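Local coordinates for chitooligosaccharidolytic beta-N-acetylglucosaminidase (Ostrinia furnacalis, PDB 3NSM), which hydrolyses single N-acetylglucosamine units from the non-reducing ends of chitooligosaccharides, preferring short substrates, at residues Asp277-Val282 / Asp345-Ala350; Ser373-Trp378 / Thr403-Asn408; Ile339-Gly344 / Pro398-Thr403; Pro314-Leu319 / Ser355-Asn360; Leu193-Arg198 / Ala500-Gln505. One frame throughout, in Å; residues are numbered along the deposited sequence.

Contact 1: residues Asp277-Val282 / Asp345-Ala350; sequences DAPAHV and DEVSEA
D345 lies over one face of the H281 ring, at the C-terminal mouth of the (beta/alpha)8 barrel that forms the catalytic domain of family 20 glycoside hydrolases. Its closest atom is CB: D345 CB sits 3.4 Å from H281 CE1. D345 OD1 hangs over the same face, offset toward the rim, and the carboxylate is turned only 18° from the ring plane. The same oxygen also meets the other acid of the contact, with D345 OD1 2.7 Å from D277 OD1. D277 turns its CG anti to the backbone N (chi1 -156°), which brings its carboxylate up to D345. These two carboxylate planes are 50° apart.

A280 fills the middle of the contact. Its methyl packs on the chain, with A280 CB 3.6 Å from E346 O, and also lies in plane at the edge of its neighbour H281. Further along, V347 crosses the P279 ring at about a right angle, and V347 CG2 is 3.7 Å from P279 CG. The peptide bond before P279 is cis. W378 and W352 pack against both P279 and V347.

H281 and E346 are inferred members of the catalytic charge relay, together with D227, which touches H281. The CB of E346 points away from this contact, and its carboxylate is hydrogen-bonded to T405. A water joins the two backbones: it accepts from A280 N at 2.9 Å and donates to D345 O at 2.7 Å.

Contact 2: residues Ser373-Trp378 / Thr403-Asn408; sequences SFLKLW and TSTLTN
W378 and L406 make the tight part of this contact. L406 lies over one face of the indole, and L406 CB stands 3.6 Å from the centroid of the W378 six-membered ring. The approach is only 2° off the ring normal, a well-formed CH-pi contact. L406 runs along the indole toward the pyrrole side, so that L406 CD2 comes within 3.5 Å of W378 NE1. L406 CG is anti to the backbone N (chi1 -180°), which lays the branch over the ring. The second methyl turns to the helix: L406 CD1 is 3.6 Å from L375 CD2. S404 meets the far end of the indole obliquely, and S404 OG lies 3.4 Å from W378 CH2. Y415 of helix 412-415 packs on both leucines.

The T405 side is looser. T405 is exposed and touches L375 only through methyls, with T405 CG2 4.0 Å from L375 CD1. Its OG1 is hydrogen-bonded to E346, an inferred member of the charge relay.

The loop is held in shape by its own bonds. S404 N donates to T407 OG1 at 2.6 Å, and T407 OG1 is also hydrogen-bonded to W402 O. Residues T405 to N408 form a type I beta turn. No hydrogen bond crosses between the segments. The contact joins the start of helix 373-393 to the loop that follows strand 399-402, the next strand in the chain. It is thus a packing of helix on beta-alpha loop at the catalytic end of a (beta/alpha)8 barrel.

Contact 3: residues Ile339-Gly344 / Pro398-Thr403; sequences IFHMGG and PLILWT
Segments 339-344 and 398-403 run parallel, as adjacent strands of the (beta/alpha)8 barrel. Their strand axes differ by 29° and approach to 4.5 Å. F340 pairs with L399 and H341 with I400. The ladder starts with F340 N donating to P398 O. It continues with I400 N to F340 O, and then M342 N to I400 O at 2.9 Å. The next rung is W402 N to G343 O, also 2.9 Å, so strand 340-343 takes one residue more than a regular parallel ladder would. G343 and G344 both have positive phi there. Beyond them a water donates to G344 O and W402 O, bridging the strand ends.

H341 and I400 share the side facing the barrel interior. I400 CG2 stands over one face of the H341 ring, 3.8 Å from its centroid, in a CH-pi contact. The H341 ring is itself stacked with that of H222. The ring has its CG anti to the backbone N (chi1 -162°), and H341 ND1 accepts G343 N in the ring plane at 3.0 Å. That bond fixes the turn of the imidazole. W402 meets the imidazole obliquely, with ring planes 51° apart.

F340 and L399 lie on the opposite side of the sheet. L399 CD2 approaches F340 CB, while L399 CD1 is 3.8 Å from M342 SD. M342 and L399 also touch helix 373-393, which covers this side. Near the strand starts the packing is tight: I339 CG2 lies only 3.5 Å from I400 CD1.

Contact 4: residues Pro314-Leu319 / Ser355-Asn360; sequences PTKDEL and SDSIQN
T315 faces I358 with its methyl because of how its side chain is turned. Its OG1 stands between the backbone N and the carbonyl carbon (chi1 76°), which leaves CG2 beside the backbone N and directed at the helix. T315 CG2 is 4.0 Å from I358 CG1, and the two side chains cross at about a right angle. I358 CG1 is anti to its own carbonyl carbon (chi1 -69°), and its CD1 reaches P314, with I358 CD1 4.4 Å from P314 CD.

The polar groups meet loosely. T315 OG1 is 4.2 Å from S357 O. S357 OG donates to S355 OG at 3.1 Å, and S355 is the N-cap residue of helix 356-364. N313 serves both segments, with hydrogen bonds to T315 OG1 and S357 OG. The K316 side chain bends toward the helix, and K316 NZ comes to 4.4 Å from S357 CB. No hydrogen bond passes directly between the segments.

This is a small contact, away from the annotated sites. It joins the turn leading into helix 318-333 to the first turn of helix 356-364, at the periphery of the barrel domain. L377 of helix 373-393 and W352 of helix 349-353 both pack against P314 and I358, while a salt bridge from D317 to K384 ties the turn to helix 373-393 as well.

Contact 5: residues Leu193-Arg198 / Ala500-Gln505; sequences LLDTAR and ALWSEQ
D195 OD1 is gripped from opposite faces of its carboxylate, by S503 N across the contact and by R198 NH1 from its own segment. The S503 N to D195 OD1 bond is 2.9 Å, and the R198 NH1 to D195 OD1 salt bridge is 3.1 Å. The other oxygen, OD2, accepts A197 N, which makes an Asx turn, and R198 N, which extends it to an Asx motif. Four donors therefore hold this carboxylate still. The S503 side chain adds a bond to the main chain: S503 OG donates to D195 O at 2.6 Å, on a lone pair in the carbonyl plane.

D195 OD1 lies in the guanidinium plane of R198. E504 sits over one face instead, with OE2 above the centre and the two planes 69° apart. E504 OE2 is 3.6 Å from R198 NH1, a long ion pair to which no N-H points. W502 CE3 lies at the guanidinium edge, in its plane, 3.6 Å from R198 NH1.

Toward the strands the packing is apolar. L193 CD2 lies over the W502 face, 4.0 Å from the centroid of the six-membered ring. L194 and L501 lie side by side on the opposite side of the sheet.

Strand hydrogen bonds run from L501 N to L193 O and from D195 N to L501 O. They pair the first and last strands and close the (beta/alpha)8 barrel. At its catalytic end, the R198 side chain is about 3 Å from that of D227, of the inferred charge relay. The E504 side chain is about 3 Å from that of E306, essential for chitooligosaccharide binding.

In the fold
Contacts 3 and 5 are strand pairings of one barrel, and the two meet where W402 CZ2 is 3.6 Å from W502 CZ2. Contact 1 lies at the mouth of that barrel. It reaches contact 5 through H281 NE2, 3.4 Å from R198 NH2. It reaches contact 2 through V347 CG2, 3.4 Å from W378 CE2. Contacts 1, 2 and 5 all reach residues of the inferred active site. Contacts 2 and 3 share T403 and interleave along the chain. Contact 4 lies away from the annotated sites, about 30 Å from contact 5, centre to centre. It touches contact 2 through L377, but nothing in contact 1, whose nearest atoms are about 6 Å away.

Contact 1: residues Asp277-Val282 / Asp345-Ala350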
# COMPACT_ATOMS: atom_id res chain seq x y z
N ASP A 277 17.65 19.86 5.94
CA ASP A 277 18.80 19.21 5.34
C ASP A 277 19.68 20.21 4.59
O ASP A 277 19.22 20.89 3.66
CB ASP A 277 18.32 18.10 4.42
CG ASP A 277 19.36 17.02 4.21
OD1 ASP A 277 19.01 16.00 3.59
OD2 ASP A 277 20.52 17.19 4.66
N ALA A 278 20.95 20.30 4.99
CA ALA A 278 21.92 21.19 4.34
C ALA A 278 23.36 20.66 4.51
O ALA A 278 23.62 19.89 5.44
CB ALA A 278 21.81 22.59 4.93
N PRO A 279 24.29 21.07 3.62
CA PRO A 279 24.11 21.95 2.45
C PRO A 279 23.79 21.23 1.14
O PRO A 279 23.58 21.89 0.12
CB PRO A 279 25.47 22.64 2.33
CG PRO A 279 26.45 21.61 2.81
CD PRO A 279 25.71 20.71 3.80
N ALA A 280 23.77 19.90 1.14
CA ALA A 280 23.24 19.15 0.00
C ALA A 280 21.71 19.07 0.16
O ALA A 280 21.15 19.65 1.09
CB ALA A 280 23.86 17.77 -0.08
N HIS A 281 21.04 18.37 -0.76
CA HIS A 281 19.59 18.20 -0.67
C HIS A 281 18.85 19.53 -0.65
O HIS A 281 17.90 19.72 0.11
CB HIS A 281 19.22 17.38 0.57
CG HIS A 281 19.54 15.92 0.45
ND1 HIS A 281 20.82 15.46 0.26
CD2 HIS A 281 18.74 14.83 0.52
CE1 HIS A 281 20.80 14.14 0.20
NE2 HIS A 281 19.55 13.73 0.37
N VAL A 282 19.27 20.46 -1.50
CA VAL A 282 18.59 21.73 -1.71
C VAL A 282 18.44 21.98 -3.18
O VAL A 282 19.21 21.53 -3.95
CB VAL A 282 19.22 22.94 -1.00
CG1 VAL A 282 19.36 22.68 0.45
CG2 VAL A 282 20.53 23.30 -1.60
N ASP A 345 23.60 15.26 5.07
CA ASP A 345 23.66 14.27 4.00
C ASP A 345 24.83 14.54 3.08
O ASP A 345 25.21 15.70 2.88
CB ASP A 345 22.36 14.27 3.20
CG ASP A 345 21.37 13.26 3.71
OD1 ASP A 345 20.18 13.62 3.88
OD2 ASP A 345 21.78 12.10 3.95
N GLU A 346 25.40 13.47 2.52
CA GLU A 346 26.66 13.53 1.80
C GLU A 346 26.71 14.65 0.77
O GLU A 346 25.87 14.75 -0.12
CB GLU A 346 26.99 12.18 1.16
CG GLU A 346 28.41 12.07 0.56
CD GLU A 346 29.54 12.24 1.58
OE1 GLU A 346 29.30 12.04 2.79
OE2 GLU A 346 30.67 12.57 1.17
N VAL A 347 27.73 15.50 0.92
CA VAL A 347 27.94 16.62 0.01
C VAL A 347 28.74 16.17 -1.20
O VAL A 347 29.64 15.34 -1.09
CB VAL A 347 28.66 17.78 0.72
CG1 VAL A 347 28.91 18.94 -0.23
CG2 VAL A 347 27.82 18.25 1.88
N SER A 348 28.37 16.70 -2.36
CA SER A 348 29.08 16.47 -3.60
C SER A 348 30.26 17.43 -3.71
O SER A 348 30.11 18.65 -3.53
CB SER A 348 28.17 16.62 -4.81
OG SER A 348 28.86 16.33 -6.01
N GLU A 349 31.42 16.85 -3.99
CA GLU A 349 32.67 17.57 -4.15
C GLU A 349 32.74 18.15 -5.56
O GLU A 349 33.17 19.29 -5.74
CB GLU A 349 33.85 16.62 -3.89
CG GLU A 349 33.80 15.29 -4.69
CD GLU A 349 32.49 14.49 -4.52
OE1 GLU A 349 32.23 13.99 -3.40
OE2 GLU A 349 31.73 14.36 -5.51
N ALA A 350 32.31 17.36 -6.54
CA ALA A 350 32.28 17.77 -7.94
C ALA A 350 31.39 18.98 -8.13
O ALA A 350 31.71 19.88 -8.91
CB ALA A 350 31.80 16.62 -8.81
O HOH W 1 23.60 17.85 3.19

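Contact 2: residues Ser373-Trp378 / Thr403-Asn408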
# COMPACT_ATOMS: atom_id res chain seq x y z
N SER A 373 40.32 19.85 1.39
CA SER A 373 39.85 21.20 1.28
C SER A 373 38.34 21.32 1.29
O SER A 373 37.77 22.10 2.01
CB SER A 373 40.31 21.70 -0.06
OG SER A 373 40.13 20.66 -1.00
N PHE A 374 37.70 20.48 0.51
CA PHE A 374 36.24 20.55 0.41
C PHE A 374 35.56 20.12 1.70
O PHE A 374 34.44 20.54 1.99
CB PHE A 374 35.72 19.77 -0.80
CG PHE A 374 35.91 20.49 -2.11
CD1 PHE A 374 35.14 21.61 -2.43
CD2 PHE A 374 36.88 20.07 -3.02
CE1 PHE A 374 35.32 22.28 -3.64
CE2 PHE A 374 37.07 20.73 -4.23
CZ PHE A 374 36.28 21.84 -4.54
N LEU A 375 36.25 19.30 2.49
CA LEU A 375 35.79 18.94 3.82
C LEU A 375 35.92 20.14 4.76
O LEU A 375 35.13 20.31 5.68
CB LEU A 375 36.60 17.75 4.35
CG LEU A 375 35.87 16.60 5.05
CD1 LEU A 375 36.86 15.48 5.34
CD2 LEU A 375 35.19 17.03 6.33
N LYS A 376 36.94 20.96 4.51
CA LYS A 376 37.14 22.21 5.24
C LYS A 376 35.99 23.19 4.99
O LYS A 376 35.52 23.86 5.92
CB LYS A 376 38.48 22.86 4.84
CG LYS A 376 39.59 22.79 5.90
CD LYS A 376 39.42 23.91 6.92
CE LYS A 376 40.74 24.29 7.59
NZ LYS A 376 40.63 25.60 8.31
N LEU A 377 35.55 23.25 3.74
CA LEU A 377 34.43 24.10 3.34
C LEU A 377 33.12 23.66 4.00
O LEU A 377 32.38 24.49 4.53
CB LEU A 377 34.29 24.12 1.82
CG LEU A 377 33.30 25.11 1.19
CD1 LEU A 377 33.55 26.54 1.65
CD2 LEU A 377 33.37 25.01 -0.31
N TRP A 378 32.86 22.35 3.98
CA TRP A 378 31.67 21.77 4.60
C TRP A 378 31.65 22.08 6.10
O TRP A 378 30.61 22.46 6.65
CB TRP A 378 31.62 20.26 4.34
CG TRP A 378 30.36 19.54 4.79
CD1 TRP A 378 29.32 20.06 5.52
CD2 TRP A 378 30.03 18.17 4.56
NE1 TRP A 378 28.37 19.10 5.75
CE2 TRP A 378 28.78 17.92 5.17
CE3 TRP A 378 30.67 17.11 3.89
CZ2 TRP A 378 28.16 16.67 5.13
CZ3 TRP A 378 30.05 15.87 3.85
CH2 TRP A 378 28.81 15.66 4.47
N THR A 403 25.58 9.98 9.44
CA THR A 403 26.91 9.45 9.14
C THR A 403 27.26 9.82 7.71
O THR A 403 26.47 9.59 6.79
CB THR A 403 26.98 7.91 9.25
OG1 THR A 403 25.85 7.32 8.60
CG2 THR A 403 27.02 7.47 10.71
N SER A 404 28.44 10.40 7.53
CA SER A 404 28.89 10.90 6.24
C SER A 404 30.40 11.03 6.26
O SER A 404 31.04 10.71 7.27
CB SER A 404 28.27 12.27 5.94
OG SER A 404 28.70 13.23 6.90
N THR A 405 30.96 11.53 5.16
CA THR A 405 32.39 11.86 5.08
C THR A 405 32.77 12.82 6.21
O THR A 405 33.81 12.65 6.84
CB THR A 405 32.74 12.46 3.70
OG1 THR A 405 32.57 11.45 2.71
CG2 THR A 405 34.17 12.97 3.65
N LEU A 406 31.91 13.80 6.48
CA LEU A 406 32.14 14.76 7.57
C LEU A 406 32.19 14.10 8.95
O LEU A 406 32.97 14.52 9.80
CB LEU A 406 31.07 15.86 7.54
CG LEU A 406 31.14 16.98 8.60
CD1 LEU A 406 32.34 17.90 8.36
CD2 LEU A 406 29.85 17.80 8.63
N THR A 407 31.37 13.08 9.16
CA THR A 407 31.21 12.50 10.50
C THR A 407 31.96 11.18 10.67
O THR A 407 31.73 10.46 11.64
CB THR A 407 29.73 12.30 10.85
OG1 THR A 407 29.10 11.55 9.81
CG2 THR A 407 29.03 13.64 11.02
N ASN A 408 32.85 10.88 9.72
CA ASN A 408 33.80 9.78 9.84
C ASN A 408 34.55 9.92 11.16
O ASN A 408 35.19 10.94 11.41
CB ASN A 408 34.79 9.81 8.66
CG ASN A 408 35.76 8.63 8.66
OD1 ASN A 408 36.07 8.05 9.70
ND2 ASN A 408 36.26 8.28 7.48

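Contact 3: residues Ile339-Gly344 / Pro398-Thr403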
# COMPACT_ATOMS: atom_id res chain seq x y z
N ILE A 339 15.30 18.99 20.13
CA ILE A 339 16.42 18.63 19.25
C ILE A 339 16.20 19.20 17.84
O ILE A 339 15.06 19.32 17.40
CB ILE A 339 16.58 17.09 19.17
CG1 ILE A 339 16.83 16.49 20.56
CG2 ILE A 339 17.70 16.69 18.22
CD1 ILE A 339 16.31 15.07 20.70
N PHE A 340 17.27 19.54 17.15
CA PHE A 340 17.17 19.99 15.76
C PHE A 340 18.02 19.11 14.88
O PHE A 340 19.16 18.76 15.23
CB PHE A 340 17.56 21.47 15.63
CG PHE A 340 17.27 22.07 14.27
CD1 PHE A 340 18.26 22.79 13.60
CD2 PHE A 340 16.03 21.92 13.66
CE1 PHE A 340 18.01 23.36 12.34
CE2 PHE A 340 15.77 22.47 12.40
CZ PHE A 340 16.76 23.20 11.74
N HIS A 341 17.46 18.71 13.74
CA HIS A 341 18.17 17.87 12.80
C HIS A 341 18.63 18.76 11.65
O HIS A 341 17.84 19.51 11.07
CB HIS A 341 17.25 16.74 12.33
CG HIS A 341 17.97 15.59 11.70
ND1 HIS A 341 18.88 15.75 10.67
CD2 HIS A 341 17.90 14.26 11.92
CE1 HIS A 341 19.35 14.57 10.31
NE2 HIS A 341 18.77 13.65 11.05
N MET A 342 19.92 18.68 11.33
CA MET A 342 20.52 19.57 10.34
C MET A 342 21.02 18.82 9.12
O MET A 342 21.76 19.36 8.29
CB MET A 342 21.63 20.43 10.98
CG MET A 342 21.10 21.39 12.05
SD MET A 342 22.31 22.60 12.63
CE MET A 342 22.37 23.73 11.23
N GLY A 343 20.58 17.58 9.01
CA GLY A 343 20.84 16.77 7.83
C GLY A 343 22.26 16.27 7.79
O GLY A 343 22.59 15.26 8.41
N GLY A 344 23.10 16.98 7.05
CA GLY A 344 24.49 16.57 6.88
C GLY A 344 24.61 15.41 5.92
O GLY A 344 25.59 14.67 5.95
N PRO A 398 20.68 19.99 21.37
CA PRO A 398 21.42 18.98 20.62
C PRO A 398 21.09 19.02 19.13
O PRO A 398 19.94 19.28 18.77
CB PRO A 398 20.95 17.66 21.23
CG PRO A 398 20.32 18.02 22.53
CD PRO A 398 19.75 19.38 22.34
N LEU A 399 22.08 18.76 18.28
CA LEU A 399 21.87 18.75 16.84
C LEU A 399 22.20 17.39 16.26
O LEU A 399 23.15 16.74 16.70
CB LEU A 399 22.74 19.82 16.16
CG LEU A 399 22.68 21.27 16.65
CD1 LEU A 399 23.82 22.10 16.05
CD2 LEU A 399 21.32 21.91 16.36
N ILE A 400 21.41 16.97 15.27
CA ILE A 400 21.64 15.69 14.60
C ILE A 400 22.22 15.87 13.20
O ILE A 400 21.79 16.76 12.44
CB ILE A 400 20.35 14.83 14.54
CG1 ILE A 400 19.70 14.73 15.93
CG2 ILE A 400 20.65 13.44 13.99
CD1 ILE A 400 18.31 14.13 15.93
N LEU A 401 23.20 15.04 12.87
CA LEU A 401 23.69 14.89 11.50
C LEU A 401 23.79 13.41 11.17
O LEU A 401 23.93 12.58 12.06
CB LEU A 401 25.06 15.55 11.34
CG LEU A 401 25.23 17.06 11.47
CD1 LEU A 401 26.71 17.39 11.34
CD2 LEU A 401 24.42 17.83 10.44
N TRP A 402 23.71 13.08 9.88
CA TRP A 402 23.87 11.70 9.42
C TRP A 402 25.33 11.29 9.41
O TRP A 402 26.22 12.15 9.38
CB TRP A 402 23.32 11.55 8.00
CG TRP A 402 21.82 11.49 7.92
CD1 TRP A 402 20.98 12.53 7.65
CD2 TRP A 402 21.00 10.34 8.10
NE1 TRP A 402 19.68 12.09 7.65
CE2 TRP A 402 19.66 10.75 7.93
CE3 TRP A 402 21.26 8.99 8.39
CZ2 TRP A 402 18.59 9.86 8.04
CZ3 TRP A 402 20.20 8.11 8.50
CH2 TRP A 402 18.87 8.55 8.33
N THR A 403 25.58 9.98 9.44
CA THR A 403 26.91 9.45 9.14
C THR A 403 27.26 9.82 7.71
O THR A 403 26.47 9.59 6.79
CB THR A 403 26.98 7.91 9.25
OG1 THR A 403 25.85 7.32 8.60
CG2 THR A 403 27.02 7.47 10.71
O HOH W 2 27.02 14.58 8.30

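Contact 4: residues Pro314-Leu319 / Ser355-Asn360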
# COMPACT_ATOMS: atom_id res chain seq x y z
N PRO A 314 28.27 27.86 0.24
CA PRO A 314 28.60 28.31 1.60
C PRO A 314 29.47 29.57 1.63
O PRO A 314 29.72 30.12 2.71
CB PRO A 314 29.33 27.11 2.20
CG PRO A 314 29.80 26.29 1.05
CD PRO A 314 29.07 26.69 -0.19
N THR A 315 29.91 30.03 0.46
CA THR A 315 30.76 31.22 0.36
C THR A 315 29.97 32.53 0.22
O THR A 315 30.56 33.60 0.12
CB THR A 315 31.75 31.11 -0.81
OG1 THR A 315 31.06 31.33 -2.04
CG2 THR A 315 32.40 29.73 -0.85
N LYS A 316 28.64 32.43 0.19
CA LYS A 316 27.78 33.61 0.17
C LYS A 316 27.33 33.89 1.59
O LYS A 316 26.72 33.03 2.23
CB LYS A 316 26.56 33.39 -0.72
CG LYS A 316 26.85 32.89 -2.13
CD LYS A 316 27.16 34.03 -3.09
CE LYS A 316 27.25 33.50 -4.52
NZ LYS A 316 27.89 34.48 -5.46
N ASP A 317 27.61 35.09 2.10
CA ASP A 317 27.27 35.41 3.48
C ASP A 317 25.77 35.64 3.66
O ASP A 317 25.26 35.50 4.77
CB ASP A 317 28.09 36.61 3.97
CG ASP A 317 28.16 36.68 5.50
OD1 ASP A 317 28.69 35.73 6.13
OD2 ASP A 317 27.68 37.70 6.06
N GLU A 318 25.08 35.99 2.58
CA GLU A 318 23.62 36.13 2.60
C GLU A 318 22.93 34.81 2.93
O GLU A 318 21.89 34.80 3.59
CB GLU A 318 23.10 36.69 1.27
CG GLU A 318 21.65 37.17 1.34
CD GLU A 318 21.07 37.57 -0.02
OE1 GLU A 318 19.99 38.20 -0.02
OE2 GLU A 318 21.68 37.24 -1.07
N LEU A 319 23.51 33.70 2.48
CA LEU A 319 23.04 32.34 2.79
C LEU A 319 22.64 32.18 4.26
O LEU A 319 21.57 31.65 4.56
CB LEU A 319 24.13 31.31 2.46
CG LEU A 319 23.84 29.85 2.08
CD1 LEU A 319 24.69 28.96 2.95
CD2 LEU A 319 22.37 29.44 2.17
N SER A 355 31.97 25.38 -9.40
CA SER A 355 31.63 26.80 -9.22
C SER A 355 32.87 27.69 -9.12
O SER A 355 33.78 27.42 -8.33
CB SER A 355 30.73 27.01 -8.00
OG SER A 355 30.40 28.38 -7.84
N ASP A 356 32.88 28.74 -9.94
CA ASP A 356 33.96 29.74 -9.96
C ASP A 356 34.10 30.46 -8.61
O ASP A 356 35.19 30.51 -8.05
CB ASP A 356 33.73 30.75 -11.09
CG ASP A 356 32.38 31.47 -10.98
OD1 ASP A 356 31.32 30.79 -11.02
OD2 ASP A 356 32.38 32.72 -10.87
N SER A 357 32.98 30.98 -8.11
CA SER A 357 32.95 31.75 -6.87
C SER A 357 33.51 30.96 -5.69
O SER A 357 34.19 31.51 -4.82
CB SER A 357 31.53 32.23 -6.55
OG SER A 357 30.61 31.15 -6.52
N ILE A 358 33.24 29.65 -5.68
CA ILE A 358 33.74 28.74 -4.65
C ILE A 358 35.24 28.50 -4.81
O ILE A 358 35.97 28.52 -3.82
CB ILE A 358 32.95 27.40 -4.65
CG1 ILE A 358 31.51 27.63 -4.15
CG2 ILE A 358 33.65 26.34 -3.79
CD1 ILE A 358 30.58 26.46 -4.34
N GLN A 359 35.68 28.28 -6.04
CA GLN A 359 37.11 28.09 -6.35
C GLN A 359 37.94 29.35 -6.07
O GLN A 359 39.09 29.24 -5.64
CB GLN A 359 37.30 27.63 -7.79
CG GLN A 359 37.11 26.13 -7.98
CD GLN A 359 37.24 25.69 -9.43
OE1 GLN A 359 36.64 26.28 -10.33
NE2 GLN A 359 38.03 24.64 -9.66
N ASN A 360 37.36 30.52 -6.32
CA ASN A 360 37.99 31.79 -5.99
C ASN A 360 38.10 31.99 -4.48
O ASN A 360 39.11 32.50 -3.98
CB ASN A 360 37.21 32.97 -6.61
CG ASN A 360 37.31 33.01 -8.13
OD1 ASN A 360 38.27 32.51 -8.72
ND2 ASN A 360 36.32 33.62 -8.76

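Contact 5: residues Leu193-Arg198 / Ala500-Gln505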
# COMPACT_ATOMS: atom_id res chain seq x y z
N LEU A 193 11.11 8.66 10.54
CA LEU A 193 11.49 9.74 9.64
C LEU A 193 10.51 9.74 8.47
O LEU A 193 10.40 8.75 7.74
CB LEU A 193 12.93 9.56 9.12
CG LEU A 193 13.59 10.62 8.23
CD1 LEU A 193 15.08 10.44 8.22
CD2 LEU A 193 13.08 10.61 6.77
N LEU A 194 9.80 10.85 8.29
CA LEU A 194 8.89 11.02 7.16
C LEU A 194 9.37 12.13 6.24
O LEU A 194 9.40 13.30 6.61
CB LEU A 194 7.47 11.35 7.63
CG LEU A 194 6.39 11.35 6.54
CD1 LEU A 194 6.13 9.93 6.03
CD2 LEU A 194 5.11 11.99 7.05
N ASP A 195 9.76 11.73 5.04
CA ASP A 195 10.23 12.64 4.02
C ASP A 195 8.99 13.22 3.30
O ASP A 195 8.24 12.48 2.65
CB ASP A 195 11.18 11.85 3.11
CG ASP A 195 11.46 12.52 1.78
OD1 ASP A 195 12.04 11.82 0.92
OD2 ASP A 195 11.12 13.71 1.59
N THR A 196 8.73 14.51 3.48
CA THR A 196 7.55 15.15 2.84
C THR A 196 7.98 16.15 1.78
O THR A 196 7.26 17.14 1.49
CB THR A 196 6.62 15.86 3.86
OG1 THR A 196 7.30 16.99 4.43
CG2 THR A 196 6.17 14.92 4.96
N ALA A 197 9.14 15.90 1.17
CA ALA A 197 9.66 16.78 0.14
C ALA A 197 9.90 16.06 -1.18
O ALA A 197 9.83 16.67 -2.26
CB ALA A 197 10.93 17.45 0.60
N ARG A 198 10.18 14.76 -1.11
CA ARG A 198 10.29 13.96 -2.33
C ARG A 198 8.90 13.73 -2.92
O ARG A 198 8.76 13.53 -4.12
CB ARG A 198 11.03 12.65 -2.07
CG ARG A 198 12.51 12.71 -2.38
CD ARG A 198 13.27 13.71 -1.49
NE ARG A 198 14.71 13.57 -1.70
CZ ARG A 198 15.49 12.76 -0.97
NH1 ARG A 198 14.99 12.06 0.04
NH2 ARG A 198 16.79 12.68 -1.25
N ALA A 500 13.06 4.84 8.60
CA ALA A 500 13.14 5.92 7.62
C ALA A 500 12.24 5.64 6.42
O ALA A 500 12.44 4.67 5.69
CB ALA A 500 14.58 6.12 7.17
N LEU A 501 11.24 6.50 6.23
CA LEU A 501 10.44 6.45 5.01
C LEU A 501 10.83 7.58 4.06
O LEU A 501 10.27 8.69 4.11
CB LEU A 501 8.94 6.46 5.32
CG LEU A 501 7.96 6.48 4.13
CD1 LEU A 501 8.25 5.37 3.14
CD2 LEU A 501 6.52 6.41 4.63
N TRP A 502 11.81 7.30 3.20
CA TRP A 502 12.15 8.20 2.10
C TRP A 502 11.04 8.13 1.06
O TRP A 502 10.40 7.08 0.88
CB TRP A 502 13.51 7.83 1.50
CG TRP A 502 14.60 7.83 2.54
CD1 TRP A 502 15.25 6.74 3.04
CD2 TRP A 502 15.15 8.97 3.21
NE1 TRP A 502 16.17 7.13 3.98
CE2 TRP A 502 16.13 8.49 4.11
CE3 TRP A 502 14.90 10.35 3.15
CZ2 TRP A 502 16.88 9.34 4.93
CZ3 TRP A 502 15.64 11.19 3.97
CH2 TRP A 502 16.62 10.69 4.85
N SER A 503 10.79 9.25 0.38
CA SER A 503 9.53 9.37 -0.35
C SER A 503 9.65 9.57 -1.85
O SER A 503 8.71 10.08 -2.48
CB SER A 503 8.66 10.45 0.28
OG SER A 503 8.34 10.10 1.62
N GLU A 504 10.75 9.14 -2.45
CA GLU A 504 10.79 9.20 -3.91
C GLU A 504 9.69 8.32 -4.52
O GLU A 504 9.22 8.60 -5.63
CB GLU A 504 12.18 9.00 -4.54
CG GLU A 504 13.21 8.20 -3.77
CD GLU A 504 13.79 8.94 -2.58
OE1 GLU A 504 13.32 8.66 -1.47
OE2 GLU A 504 14.72 9.76 -2.73
N GLN A 505 9.25 7.32 -3.77
CA GLN A 505 8.22 6.39 -4.20
C GLN A 505 7.18 6.15 -3.12
O GLN A 505 6.67 5.04 -2.97
CB GLN A 505 8.86 5.06 -4.59
CG GLN A 505 9.82 5.15 -5.76
CD GLN A 505 10.37 3.80 -6.12
OE1 GLN A 505 9.89 3.16 -7.04
NE2 GLN A 505 11.39 3.35 -5.38